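Local coordinates for protein possible metal-dependent hydrolase (Veillonella parvula, PDB 3RPC) that probably acts as a metal-dependent hydrolase of the metallo-beta-lactamase superfamily, carrying two zinc ions at its metal centre, at residues K242-K245 / I249-H252; V153-E156 / T162-L165; L17-T22 / N121-R126. All blocks are in the same frame, centred on the assembly; numbering follows the deposited sequence. Where two conformers were deposited one is given.

Interaction 1: residues K242-K245 / I249-H252; sequences KFIK and IESH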
ATOM      1  N   LYS A 242      -6.827  31.080  -0.410  1.00 14.55           N
ATOM      2  CA  LYS A 242      -7.116  31.723   0.873  1.00 13.86           C
ATOM      3  C   LYS A 242      -6.327  31.047   1.994  1.00 16.01           C
ATOM      4  O   LYS A 242      -5.744  31.703   2.862  1.00 16.14           O
ATOM      5  CB  LYS A 242      -8.617  31.657   1.185  1.00 17.47           C
ATOM      6  CG  LYS A 242      -8.990  32.355   2.504  1.00 17.66           C
ATOM      7  CD  LYS A 242     -10.502  32.515   2.689  1.00 18.91           C
ATOM      8  CE  LYS A 242     -11.217  31.177   2.817  1.00 19.91           C
ATOM      9  NZ  LYS A 242     -12.658  31.376   3.235  1.00 18.59           N
ATOM     10  N   PHE A 243      -6.299  29.724   1.957  1.00 15.00           N
ATOM     11  CA  PHE A 243      -5.650  28.945   2.995  1.00 13.81           C
ATOM     12  C   PHE A 243      -4.149  29.199   3.010  1.00 14.46           C
ATOM     13  O   PHE A 243      -3.561  29.427   4.073  1.00 15.10           O
ATOM     14  CB  PHE A 243      -5.948  27.461   2.765  1.00 16.11           C
ATOM     15  CG  PHE A 243      -5.252  26.534   3.719  1.00 15.13           C
ATOM     16  CD1 PHE A 243      -5.809  26.249   4.949  1.00 15.53           C
ATOM     17  CD2 PHE A 243      -4.055  25.933   3.362  1.00 15.68           C
ATOM     18  CE1 PHE A 243      -5.170  25.379   5.826  1.00 14.38           C
ATOM     19  CE2 PHE A 243      -3.401  25.067   4.242  1.00 16.44           C
ATOM     20  CZ  PHE A 243      -3.967  24.788   5.465  1.00 15.96           C
ATOM     21  N   ILE A 244      -3.505  29.127   1.851  1.00 15.20           N
ATOM     22  CA  ILE A 244      -2.057  29.309   1.833  1.00 14.36           C
ATOM     23  C   ILE A 244      -1.650  30.748   2.157  1.00 14.38           C
ATOM     24  O   ILE A 244      -0.610  30.987   2.774  1.00 16.91           O
ATOM     25  CB  ILE A 244      -1.399  28.789   0.522  1.00 14.95           C
ATOM     26  CG1 ILE A 244      -1.878  29.577  -0.703  1.00 13.94           C
ATOM     27  CG2 ILE A 244      -1.677  27.279   0.374  1.00 15.64           C
ATOM     28  CD1 ILE A 244      -1.240  29.106  -2.021  1.00 16.45           C
ATOM     29  N   LYS A 245      -2.474  31.712   1.754  1.00 15.41           N
ATOM     30  CA  LYS A 245      -2.224  33.089   2.150  1.00 15.96           C
ATOM     31  C   LYS A 245      -2.328  33.253   3.671  1.00 15.68           C
ATOM     32  O   LYS A 245      -1.416  33.782   4.315  1.00 16.87           O
ATOM     33  CB  LYS A 245      -3.201  34.037   1.444  1.00 16.25           C
ATOM     34  CG  LYS A 245      -2.930  35.508   1.703  1.00 21.51           C
ATOM     35  CD  LYS A 245      -3.857  36.383   0.861  1.00 23.44           C
ATOM     36  CE  LYS A 245      -3.698  37.853   1.210  1.00 29.92           C
ATOM     37  NZ  LYS A 245      -2.308  38.324   0.982  1.00 37.52           N
ATOM     38  N   ILE A 249       2.160  30.482   3.646  1.00 15.09           N
ATOM     39  CA  ILE A 249       2.917  29.449   2.935  1.00 14.65           C
ATOM     40  C   ILE A 249       2.848  29.562   1.413  1.00 15.75           C
ATOM     41  O   ILE A 249       3.103  28.590   0.689  1.00 15.80           O
ATOM     42  CB  ILE A 249       2.506  28.032   3.408  1.00 15.33           C
ATOM     43  CG1 ILE A 249       0.992  27.823   3.279  1.00 17.01           C
ATOM     44  CG2 ILE A 249       2.951  27.818   4.856  1.00 15.86           C
ATOM     45  CD1 ILE A 249       0.516  26.411   3.687  1.00 16.69           C
ATOM     46  N   GLU A 250       2.537  30.758   0.923  1.00 16.83           N
ATOM     47  CA  GLU A 250       2.451  30.974  -0.520  1.00 19.18           C
ATOM     48  C   GLU A 250       3.761  30.701  -1.254  1.00 18.75           C
ATOM     49  O   GLU A 250       3.746  30.307  -2.419  1.00 19.59           O
ATOM     50  CB  GLU A 250       1.995  32.399  -0.812  1.00 21.83           C
ATOM     51  CG  GLU A 250       0.540  32.626  -0.508  1.00 22.48           C
ATOM     52  CD  GLU A 250       0.175  34.094  -0.503  1.00 31.66           C
ATOM     53  OE1 GLU A 250      -0.888  34.443  -1.060  1.00 24.64           O
ATOM     54  OE2 GLU A 250       0.947  34.891   0.072  1.00 39.06           O
ATOM     55  N   SER A 251       4.893  30.931  -0.593  1.00 17.59           N
ATOM     56  CA  SER A 251       6.181  30.687  -1.239  1.00 16.73           C
ATOM     57  C   SER A 251       6.448  29.196  -1.437  1.00 17.98           C
ATOM     58  O   SER A 251       7.314  28.811  -2.231  1.00 20.77           O
ATOM     59  CB  SER A 251       7.325  31.307  -0.439  1.00 23.21           C
ATOM     60  OG  SER A 251       7.248  32.722  -0.453  1.00 31.07           O
ATOM     61  N   HIS A 252       5.710  28.361  -0.708  1.00 17.01           N
ATOM     62  CA  HIS A 252       5.890  26.909  -0.746  1.00 18.35           C
ATOM     63  C   HIS A 252       4.930  26.207  -1.697  1.00 18.44           C
ATOM     64  O   HIS A 252       5.215  25.104  -2.154  1.00 16.27           O
ATOM     65  CB  HIS A 252       5.673  26.305   0.647  1.00 15.06           C
ATOM     66  CG  HIS A 252       6.637  26.788   1.677  1.00 16.46           C
ATOM     67  ND1 HIS A 252       7.703  26.030   2.116  1.00 18.44           N
ATOM     68  CD2 HIS A 252       6.679  27.943   2.383  1.00 19.86           C
ATOM     69  CE1 HIS A 252       8.366  26.705   3.039  1.00 20.84           C
ATOM     70  NE2 HIS A 252       7.765  27.870   3.219  1.00 23.04           N
TER
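I249 meets I244 just past the end of helix 237-246, and a single backbone hydrogen bond fixes the meeting. The amide of I249 donates to the carbonyl of I244 across 2.9 Å (N to O), with an N-H...O angle of 161° and the donor in the carbonyl plane. The donor lies five residues beyond its acceptor, so the bond encloses one more residue than the usual i to i+4 helical link.

Apolar contact accompanies it. I249 carries CG1 between its backbone N and carbonyl carbon (chi1 55°), which sets that carbon 3.8 Å from CB of I244, the two side chains crossing at about a right angle. Farther out, I249 CD1 approaches CE2 of the F243 ring obliquely, at 4.2 Å. Both isoleucines also rest on helix 207-216, I244 on I210 and I249 on V214.

The polar side is looser. E250 and K245 run side by side, pointing the same way, yet their charges do not meet: E250 OE1 lies 3.4 Å from CB of K245 but 4.6 Å from its NZ. Any attraction between them is probably modest, and at this exposed site the aliphatic stem of the lysine does the touching.

The whole illustrates a helix C-terminus closed by a 6→1 backbone bond and an apolar pair, here where the chain turns out of helix 237-246 toward strand 253-254 of the alpha/beta fold.

Interaction 2: residues V153-E156 / T162-L165; sequences VIFE and TVYL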
ATOM      1  N   VAL A 153       3.568   8.329  -8.266  1.00 14.27           N
ATOM      2  CA  VAL A 153       4.809   8.027  -8.968  1.00 14.67           C
ATOM      3  C   VAL A 153       5.900   8.990  -8.517  1.00 16.06           C
ATOM      4  O   VAL A 153       5.684  10.202  -8.439  1.00 15.52           O
ATOM      5  CB  VAL A 153       4.638   8.146 -10.500  1.00 14.71           C
ATOM      6  CG1 VAL A 153       5.927   7.736 -11.209  1.00 16.41           C
ATOM      7  CG2 VAL A 153       3.464   7.299 -10.967  1.00 15.58           C
ATOM      8  N   ILE A 154       7.064   8.434  -8.197  1.00 14.19           N
ATOM      9  CA  ILE A 154       8.275   9.212  -7.970  1.00 14.54           C
ATOM     10  C   ILE A 154       9.095   9.201  -9.265  1.00 16.58           C
ATOM     11  O   ILE A 154       9.346   8.136  -9.832  1.00 17.46           O
ATOM     12  CB  ILE A 154       9.100   8.603  -6.805  1.00 15.85           C
ATOM     13  CG1 ILE A 154       8.484   8.996  -5.454  1.00 20.09           C
ATOM     14  CG2 ILE A 154      10.557   9.039  -6.882  1.00 19.51           C
ATOM     15  CD1 ILE A 154       8.763  10.433  -5.042  1.00 20.91           C
ATOM     16  N   PHE A 155       9.450  10.383  -9.765  1.00 17.11           N
ATOM     17  CA  PHE A 155      10.318  10.489 -10.947  1.00 16.18           C
ATOM     18  C   PHE A 155      11.703  10.966 -10.498  1.00 20.27           C
ATOM     19  O   PHE A 155      11.825  12.014  -9.860  1.00 18.67           O
ATOM     20  CB  PHE A 155       9.777  11.500 -11.973  1.00 14.72           C
ATOM     21  CG  PHE A 155       8.393  11.198 -12.491  1.00 14.75           C
ATOM     22  CD1 PHE A 155       8.217  10.651 -13.757  1.00 18.76           C
ATOM     23  CD2 PHE A 155       7.271  11.496 -11.738  1.00 15.65           C
ATOM     24  CE1 PHE A 155       6.946  10.402 -14.253  1.00 16.65           C
ATOM     25  CE2 PHE A 155       5.992  11.247 -12.228  1.00 16.09           C
ATOM     26  CZ  PHE A 155       5.829  10.692 -13.484  1.00 16.91           C
ATOM     27  N   GLU A 156      12.738  10.199 -10.825  1.00 17.55           N
ATOM     28  CA  GLU A 156      14.114  10.565 -10.506  1.00 18.22           C
ATOM     29  C   GLU A 156      14.953  10.590 -11.773  1.00 20.13           C
ATOM     30  O   GLU A 156      14.747   9.777 -12.670  1.00 22.60           O
ATOM     31  CB  GLU A 156      14.726   9.559  -9.538  1.00 19.94           C
ATOM     32  CG  GLU A 156      14.065   9.536  -8.182  1.00 21.30           C
ATOM     33  CD  GLU A 156      14.607   8.433  -7.295  1.00 27.87           C
ATOM     34  OE1 GLU A 156      15.129   7.435  -7.836  1.00 34.05           O
ATOM     35  OE2 GLU A 156      14.522   8.566  -6.061  1.00 31.96           O
ATOM     36  N   THR A 162      13.773  15.568  -7.926  1.00 17.73           N
ATOM     37  CA  THR A 162      12.922  14.409  -7.778  1.00 17.00           C
ATOM     38  C   THR A 162      11.491  14.905  -7.645  1.00 17.36           C
ATOM     39  O   THR A 162      11.210  15.791  -6.843  1.00 17.15           O
ATOM     40  CB  THR A 162      13.322  13.601  -6.550  1.00 18.76           C
ATOM     41  OG1 THR A 162      14.612  13.026  -6.779  1.00 20.14           O
ATOM     42  CG2 THR A 162      12.305  12.495  -6.276  1.00 18.40           C
ATOM     43  N   VAL A 163      10.605  14.347  -8.460  1.00 16.34           N
ATOM     44  CA  VAL A 163       9.214  14.773  -8.512  1.00 15.09           C
ATOM     45  C   VAL A 163       8.305  13.684  -7.954  1.00 15.38           C
ATOM     46  O   VAL A 163       8.367  12.534  -8.389  1.00 16.90           O
ATOM     47  CB  VAL A 163       8.793  15.085  -9.961  1.00 16.18           C
ATOM     48  CG1 VAL A 163       7.338  15.513 -10.017  1.00 18.09           C
ATOM     49  CG2 VAL A 163       9.702  16.155 -10.557  1.00 15.45           C
ATOM     50  N   TYR A 164       7.453  14.055  -6.995  1.00 14.57           N
ATOM     51  CA  TYR A 164       6.502  13.118  -6.401  1.00 13.97           C
ATOM     52  C   TYR A 164       5.104  13.480  -6.875  1.00 17.22           C
ATOM     53  O   TYR A 164       4.538  14.485  -6.443  1.00 16.48           O
ATOM     54  CB  TYR A 164       6.577  13.190  -4.866  1.00 14.21           C
ATOM     55  CG  TYR A 164       5.681  12.235  -4.097  1.00 14.13           C
ATOM     56  CD1 TYR A 164       5.080  11.129  -4.704  1.00 15.53           C
ATOM     57  CD2 TYR A 164       5.434  12.449  -2.745  1.00 14.96           C
ATOM     58  CE1 TYR A 164       4.263  10.256  -3.966  1.00 13.69           C
ATOM     59  CE2 TYR A 164       4.629  11.605  -2.022  1.00 14.50           C
ATOM     60  CZ  TYR A 164       4.038  10.518  -2.624  1.00 13.45           C
ATOM     61  OH  TYR A 164       3.237   9.690  -1.854  1.00 14.64           O
ATOM     62  N   LEU A 165       4.565  12.678  -7.790  1.00 14.30           N
ATOM     63  CA  LEU A 165       3.172  12.777  -8.201  1.00 12.77           C
ATOM     64  C   LEU A 165       2.387  11.946  -7.196  1.00 13.80           C
ATOM     65  O   LEU A 165       2.388  10.721  -7.241  1.00 15.76           O
ATOM     66  CB  LEU A 165       3.021  12.215  -9.615  1.00 14.35           C
ATOM     67  CG  LEU A 165       1.629  12.188 -10.229  1.00 15.83           C
ATOM     68  CD1 LEU A 165       1.200  13.580 -10.663  1.00 20.39           C
ATOM     69  CD2 LEU A 165       1.643  11.243 -11.436  1.00 17.20           C
TER
HETATM   70  O   HOH W   1      15.269  11.073  -4.840  1.00 27.48           O
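V153, I154 and F155 pair with L165, Y164 and V163 in an antiparallel beta hairpin, whose strands 152-156 and 163-165 are neighbours in one of the two mixed sheets. V153 with L165 and F155 with V163 are hydrogen-bonded pairs, each joined by two backbone bonds; the straightest, F155 N to V163 O, spans 2.8 Å at 171°. Between them, I154 and Y164 form a non-hydrogen-bonded pair.

The tight part is buried on both faces. On one, I154 turns its chain so that CD1 comes against the ring stem of Y164, 3.5 Å from CB (chi2 -76°), meeting the ring obliquely; A178 and L179 of helix 173-182 also touch the tyrosine. On the other, the F155 ring lies alongside L165, with CE2 4.1 Å from the leucine CB. The edge of that ring receives V163 O in its plane, while V153 CG1 sits over one face, offset toward the rim. L17 and I19 of the facing sheet pack against F155 as well.

Toward E156 and T162 the contact slackens. The side chains run alongside each other, E156 CG lying 3.8 Å from T162 OG1, and their polar ends are bridged by one water. E156 OE1 is already taken in a salt bridge with R126. The other oxygen, OE2, accepts from the water at 2.9 Å, and that water in turn accepts from T162 OG1 at 2.8 Å.

Interaction 3: residues L17-T22 / N121-R126; sequences LTIKNT and NGITLR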
ATOM      1  N   LEU A  17       4.663  16.669 -17.702  1.00 16.90           N
ATOM      2  CA  LEU A  17       5.883  16.782 -16.924  1.00 16.81           C
ATOM      3  C   LEU A  17       7.061  16.529 -17.836  1.00 17.13           C
ATOM      4  O   LEU A  17       7.206  15.438 -18.386  1.00 18.50           O
ATOM      5  CB  LEU A  17       5.883  15.761 -15.782  1.00 17.41           C
ATOM      6  CG  LEU A  17       7.148  15.693 -14.923  1.00 17.47           C
ATOM      7  CD1 LEU A  17       7.351  17.012 -14.179  1.00 18.45           C
ATOM      8  CD2 LEU A  17       7.080  14.530 -13.931  1.00 17.20           C
ATOM      9  N   THR A  18       7.902  17.539 -18.007  1.00 16.40           N
ATOM     10  CA  THR A  18       9.073  17.381 -18.865  1.00 19.11           C
ATOM     11  C   THR A  18      10.296  17.286 -17.990  1.00 21.82           C
ATOM     12  O   THR A  18      10.530  18.144 -17.142  1.00 21.80           O
ATOM     13  CB  THR A  18       9.261  18.561 -19.832  1.00 17.67           C
ATOM     14  OG1 THR A  18       8.114  18.683 -20.685  1.00 20.04           O
ATOM     15  CG2 THR A  18      10.507  18.342 -20.691  1.00 20.99           C
ATOM     16  N   ILE A  19      11.069  16.227 -18.188  1.00 21.43           N
ATOM     17  CA  ILE A  19      12.309  16.035 -17.458  1.00 20.76           C
ATOM     18  C   ILE A  19      13.314  15.666 -18.525  1.00 23.87           C
ATOM     19  O   ILE A  19      13.130  14.678 -19.236  1.00 24.84           O
ATOM     20  CB  ILE A  19      12.207  14.895 -16.439  1.00 24.27           C
ATOM     21  CG1 ILE A  19      11.126  15.191 -15.404  1.00 22.90           C
ATOM     22  CG2 ILE A  19      13.544  14.676 -15.741  1.00 29.04           C
ATOM     23  CD1 ILE A  19      10.890  14.024 -14.444  1.00 27.36           C
ATOM     24  N   LYS A  20      14.356  16.479 -18.660  1.00 30.65           N
ATOM     25  CA  LYS A  20      15.307  16.305 -19.751  1.00 30.67           C
ATOM     26  C   LYS A  20      14.581  16.399 -21.095  1.00 29.42           C
ATOM     27  O   LYS A  20      13.866  17.373 -21.338  1.00 35.70           O
ATOM     28  CB  LYS A  20      16.075  14.993 -19.586  1.00 32.37           C
ATOM     29  CG  LYS A  20      17.254  15.110 -18.609  1.00 40.30           C
ATOM     30  CD  LYS A  20      17.511  13.824 -17.842  1.00 42.13           C
ATOM     31  CE  LYS A  20      18.869  13.842 -17.135  1.00 37.10           C
ATOM     32  NZ  LYS A  20      19.307  15.199 -16.694  1.00 33.07           N
ATOM     33  N   ASN A  21      14.747  15.411 -21.965  1.00 34.27           N
ATOM     34  CA  ASN A  21      14.070  15.420 -23.261  0.53 42.60           C
ATOM     35  C   ASN A  21      12.814  14.557 -23.284  1.00 36.01           C
ATOM     36  O   ASN A  21      12.289  14.241 -24.349  1.00 39.09           O
ATOM     37  CB  ASN A  21      15.014  14.968 -24.380  0.53 48.42           C
ATOM     38  CG  ASN A  21      16.228  15.862 -24.520  0.53 50.08           C
ATOM     39  OD1 ASN A  21      17.356  15.378 -24.623  0.53 51.26           O
ATOM     40  ND2 ASN A  21      16.006  17.171 -24.525  0.53 49.56           N
ATOM     41  N   THR A  22      12.330  14.173 -22.106  1.00 29.77           N
ATOM     42  CA  THR A  22      11.158  13.315 -22.032  1.00 21.51           C
ATOM     43  C   THR A  22       9.970  14.066 -21.457  1.00 20.30           C
ATOM     44  O   THR A  22      10.070  14.653 -20.379  1.00 23.83           O
ATOM     45  CB  THR A  22      11.433  12.072 -21.166  1.00 22.63           C
ATOM     46  OG1 THR A  22      12.404  11.248 -21.825  1.00 26.75           O
ATOM     47  CG2 THR A  22      10.156  11.272 -20.948  1.00 23.87           C
ATOM     48  N   ASN A 121      14.331   6.268 -20.690  1.00 19.21           N
ATOM     49  CA  ASN A 121      15.141   7.380 -21.167  1.00 20.19           C
ATOM     50  C   ASN A 121      15.932   8.078 -20.062  1.00 21.01           C
ATOM     51  O   ASN A 121      16.050   9.307 -20.049  1.00 24.66           O
ATOM     52  CB  ASN A 121      14.273   8.393 -21.920  1.00 23.50           C
ATOM     53  CG  ASN A 121      13.634   7.806 -23.160  1.00 32.24           C
ATOM     54  OD1 ASN A 121      14.127   6.832 -23.726  1.00 35.92           O
ATOM     55  ND2 ASN A 121      12.531   8.407 -23.596  1.00 41.02           N
ATOM     56  N   GLY A 122      16.483   7.284 -19.151  1.00 21.18           N
ATOM     57  CA  GLY A 122      17.324   7.798 -18.085  1.00 21.50           C
ATOM     58  C   GLY A 122      16.544   8.251 -16.867  1.00 26.75           C
ATOM     59  O   GLY A 122      17.130   8.673 -15.874  1.00 26.29           O
ATOM     60  N   ILE A 123      15.221   8.164 -16.942  1.00 21.77           N
ATOM     61  CA  ILE A 123      14.364   8.576 -15.838  1.00 19.30           C
ATOM     62  C   ILE A 123      13.824   7.353 -15.128  1.00 20.24           C
ATOM     63  O   ILE A 123      13.310   6.433 -15.771  1.00 22.04           O
ATOM     64  CB  ILE A 123      13.179   9.411 -16.341  1.00 18.23           C
ATOM     65  CG1 ILE A 123      13.693  10.646 -17.080  1.00 23.51           C
ATOM     66  CG2 ILE A 123      12.253   9.802 -15.174  1.00 20.42           C
ATOM     67  CD1 ILE A 123      12.733  11.177 -18.095  1.00 26.04           C
ATOM     68  N   THR A 124      13.939   7.337 -13.803  1.00 20.18           N
ATOM     69  CA  THR A 124      13.411   6.230 -13.021  1.00 17.45           C
ATOM     70  C   THR A 124      12.024   6.590 -12.500  1.00 18.81           C
ATOM     71  O   THR A 124      11.836   7.647 -11.896  1.00 20.39           O
ATOM     72  CB  THR A 124      14.344   5.879 -11.840  1.00 19.78           C
ATOM     73  OG1 THR A 124      15.635   5.518 -12.356  1.00 23.32           O
ATOM     74  CG2 THR A 124      13.783   4.714 -11.051  1.00 23.14           C
ATOM     75  N   LEU A 125      11.058   5.717 -12.754  1.00 16.93           N
ATOM     76  CA  LEU A 125       9.694   5.902 -12.277  1.00 15.66           C
ATOM     77  C   LEU A 125       9.438   4.870 -11.198  1.00 16.64           C
ATOM     78  O   LEU A 125       9.545   3.673 -11.447  1.00 19.67           O
ATOM     79  CB  LEU A 125       8.673   5.709 -13.404  1.00 17.88           C
ATOM     80  CG  LEU A 125       8.629   6.722 -14.552  1.00 17.46           C
ATOM     81  CD1 LEU A 125       9.725   6.449 -15.569  1.00 17.24           C
ATOM     82  CD2 LEU A 125       7.274   6.702 -15.259  1.00 21.32           C
ATOM     83  N   ARG A 126       9.091   5.334 -10.001  1.00 17.07           N
ATOM     84  CA  ARG A 126       8.869   4.420  -8.887  1.00 17.17           C
ATOM     85  C   ARG A 126       7.425   4.516  -8.437  1.00 16.51           C
ATOM     86  O   ARG A 126       6.914   5.610  -8.188  1.00 18.81           O
ATOM     87  CB  ARG A 126       9.765   4.777  -7.703  1.00 18.79           C
ATOM     88  CG  ARG A 126      11.229   4.941  -8.005  1.00 20.46           C
ATOM     89  CD  ARG A 126      12.002   5.120  -6.690  1.00 25.64           C
ATOM     90  NE  ARG A 126      13.434   5.304  -6.902  1.00 24.74           N
ATOM     91  CZ  ARG A 126      14.294   4.312  -7.104  1.00 36.22           C
ATOM     92  NH1 ARG A 126      13.871   3.054  -7.120  1.00 30.91           N
ATOM     93  NH2 ARG A 126      15.582   4.577  -7.296  1.00 42.10           N
TER
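Two beta hairpins, one from each sheet of the metallo-beta-lactamase-type sandwich, meet here at their turns: T22 and I19 from one face I123 and N121 from the other. The first hairpin, strands 14-19 and 22-26, reverses through a type II' turn from I19 to T22, closed by I19 N to T22 O (2.9 Å) and T22 N to I19 O (3.0 Å). K20 sits at the turn position commonly given to glycine, with a positive phi; its NZ forms a salt bridge with E160 and a hydrogen bond to A158 O. The second hairpin, strands 117-120 and 123-128, turns through N121 and G122, both in left-handed backbone conformations.

I123 makes most of the apolar contact between the two turns. Its CG1 lies anti to the carbonyl carbon (chi1 -59°) and the chain continues extended, projecting CD1 into the angle formed by I19 and T22. That methyl reaches T22 tip to tip, only 3.5 Å from CB, which is tighter than ordinary van der Waals contact. CD1 also lies 3.7 Å from the carbonyl O of I19 and 4.1 Å from the CB of the same residue, so one methyl touches both ends of the type II' turn. I123 also touches F24, and F120 packs on T22, so aromatic side chains from both sheets extend the apolar layer.

Nearer the surface the contact turns polar and loose. N121 crosses T22 obliquely, its CB 3.4 Å from the threonine OG1. The same oxygen accepts a weak hydrogen bond from N121 ND2, at 3.4 Å and an N-H...O angle of 153°.

How the interactions relate
Along the chain, interaction 3 closes before interaction 2 opens, and interaction 1 comes last. Interactions 2 and 3 adjoin, their centres 9 Å apart: strands 123-128 and 152-156 are neighbours in one sheet, where T124 N bonds to E156 O and R126 N to I154 O. F155 CB also meets I19 CD1 of the other sheet at 3.7 Å, so both share the layer between the sheets. Interaction 1 stands apart at the surface, its centre 23 Å from interaction 2's and 29 Å from interaction 3's, although its loop leads into strand 253-254 at the far edge of interaction 2's sheet. Interactions 2 and 3 thus join the sheets, while interaction 1 belongs to the outer helix-to-strand connection.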